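Local structure of membrane-anchored mycosin mycp1 (4HVL) at residues Ala67-Gly72 / Arg164-Ala169. The protein probably acts as a subtilisin-like serine endopeptidase, anchored in the mycobacterial membrane, that is essential to the ESX-1 type VII secretion system. Residues are numbered along the deposited sequence; the frame is centred on the assembly and turned at random.
With ZN (zinc ion), chain C.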
# COMPACT_ATOMS: atom_id res chain seq x y z
N ALA A 67 4.89 -9.61 0.34
CA ALA A 67 3.48 -9.89 0.13
C ALA A 67 2.75 -8.60 -0.24
O ALA A 67 2.97 -7.54 0.40
CB ALA A 67 2.85 -10.49 1.38
N VAL A 68 1.90 -8.69 -1.26
CA VAL A 68 1.19 -7.54 -1.78
C VAL A 68 -0.29 -7.75 -1.62
O VAL A 68 -0.86 -8.64 -2.25
CB VAL A 68 1.52 -7.32 -3.27
CG1 VAL A 68 0.88 -6.03 -3.77
CG2 VAL A 68 3.03 -7.31 -3.49
N ILE A 69 -0.91 -6.98 -0.73
CA ILE A 69 -2.35 -7.06 -0.49
C ILE A 69 -2.96 -5.95 -1.33
O ILE A 69 -2.76 -4.76 -1.07
CB ILE A 69 -2.68 -6.90 1.01
CG1 ILE A 69 -1.86 -7.90 1.84
CG2 ILE A 69 -4.18 -7.05 1.24
CD1 ILE A 69 -2.23 -7.97 3.29
N ASP A 70 -3.68 -6.34 -2.37
CA ASP A 70 -4.10 -5.42 -3.43
C ASP A 70 -5.25 -6.12 -4.22
O ASP A 70 -6.07 -6.81 -3.60
CB ASP A 70 -2.87 -5.10 -4.29
CG ASP A 70 -3.01 -3.80 -5.08
OD1 ASP A 70 -3.97 -3.73 -5.90
OD2 ASP A 70 -2.13 -2.89 -4.92
N THR A 71 -5.31 -5.98 -5.54
CA THR A 71 -6.43 -6.51 -6.32
C THR A 71 -6.04 -7.80 -7.09
O THR A 71 -6.68 -8.15 -8.08
CB THR A 71 -6.93 -5.47 -7.36
OG1 THR A 71 -5.89 -5.26 -8.33
CG2 THR A 71 -7.29 -4.15 -6.69
N GLY A 72 -5.00 -8.51 -6.63
CA GLY A 72 -4.49 -9.64 -7.41
C GLY A 72 -3.48 -9.21 -8.46
O GLY A 72 -3.28 -8.00 -8.74
N ARG A 164 -7.75 -10.93 8.42
CA ARG A 164 -7.34 -12.30 8.10
C ARG A 164 -6.23 -12.34 7.03
O ARG A 164 -5.33 -13.19 7.07
CB ARG A 164 -8.54 -13.14 7.63
CG ARG A 164 -9.56 -13.42 8.73
CD ARG A 164 -10.66 -14.39 8.30
NE ARG A 164 -11.71 -13.73 7.51
CZ ARG A 164 -11.86 -13.77 6.19
NH1 ARG A 164 -11.02 -14.43 5.40
NH2 ARG A 164 -12.87 -13.11 5.62
N ALA A 165 -6.31 -11.44 6.05
CA ALA A 165 -5.31 -11.40 5.00
C ALA A 165 -3.93 -11.05 5.55
O ALA A 165 -2.91 -11.54 5.04
CB ALA A 165 -5.72 -10.41 3.90
N ILE A 166 -3.88 -10.21 6.58
CA ILE A 166 -2.61 -9.83 7.19
C ILE A 166 -2.05 -11.04 7.95
O ILE A 166 -0.86 -11.35 7.81
CB ILE A 166 -2.76 -8.58 8.11
CG1 ILE A 166 -3.10 -7.35 7.27
CG2 ILE A 166 -1.48 -8.30 8.87
CD1 ILE A 166 -3.72 -6.20 8.05
N VAL A 167 -2.91 -11.75 8.69
CA VAL A 167 -2.49 -12.99 9.38
C VAL A 167 -1.93 -13.98 8.35
O VAL A 167 -0.80 -14.50 8.49
CB VAL A 167 -3.64 -13.63 10.20
CG1 VAL A 167 -3.26 -15.01 10.72
CG2 VAL A 167 -3.99 -12.75 11.40
N HIS A 168 -2.72 -14.24 7.31
CA HIS A 168 -2.32 -15.15 6.26
C HIS A 168 -1.00 -14.72 5.57
O HIS A 168 -0.10 -15.54 5.37
CB HIS A 168 -3.47 -15.30 5.28
CG HIS A 168 -3.17 -16.17 4.10
ND1 HIS A 168 -3.10 -17.54 4.18
CD2 HIS A 168 -2.96 -15.86 2.80
CE1 HIS A 168 -2.85 -18.05 2.98
NE2 HIS A 168 -2.76 -17.04 2.12
N ALA A 169 -0.87 -13.43 5.24
CA ALA A 169 0.36 -12.91 4.63
C ALA A 169 1.57 -13.22 5.48
O ALA A 169 2.62 -13.64 4.98
CB ALA A 169 0.25 -11.41 4.37
ZN ZN C . -3.26 -18.94 5.78
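Asp70 OD1, just past Ile69 on strand 65-70, is in two hydrogen bonds: one from Thr71 N at 2.6 Å, bent to 131° and using the anti lone pair, and one shared with His101 ND1. This is the Asp-His pair of the predicted charge relay in a subtilisin fold, and OD2 is held in turn by Ser180 OG and Thr105 OG1. Helix 154-171 covers the sheet carrying Asp70, as the helix of a beta-alpha-beta crossover from strand 127-132 to 176-179. Its segment 164-169 runs nearly antiparallel (164°) to 67-70, which lies between those strands; the two pieces' axes approach to 9.8 Å. Small residues line the helix face. Ala67 CB meets Ala169 CB at 4.1 Å, while Ile69 points its longer branch at the helix. With CG1 anti to the carbonyl carbon (chi1 -53°) and the chain extended beyond it, CD1 has Ala165 CB (4.3 Å) and Ala169 CB (4.4 Å) to its sides. Ile177 of the next strand touches both Ile69 and Ala169 and belongs to the same apolar layer. Further round the helix, His168 ND1 binds a zinc ion at 2.1 Å, together with Asp15. Ile166 crosses Ile69 at about a right angle, its CG1 straight beyond Ile69 CD1 at 4.1 Å.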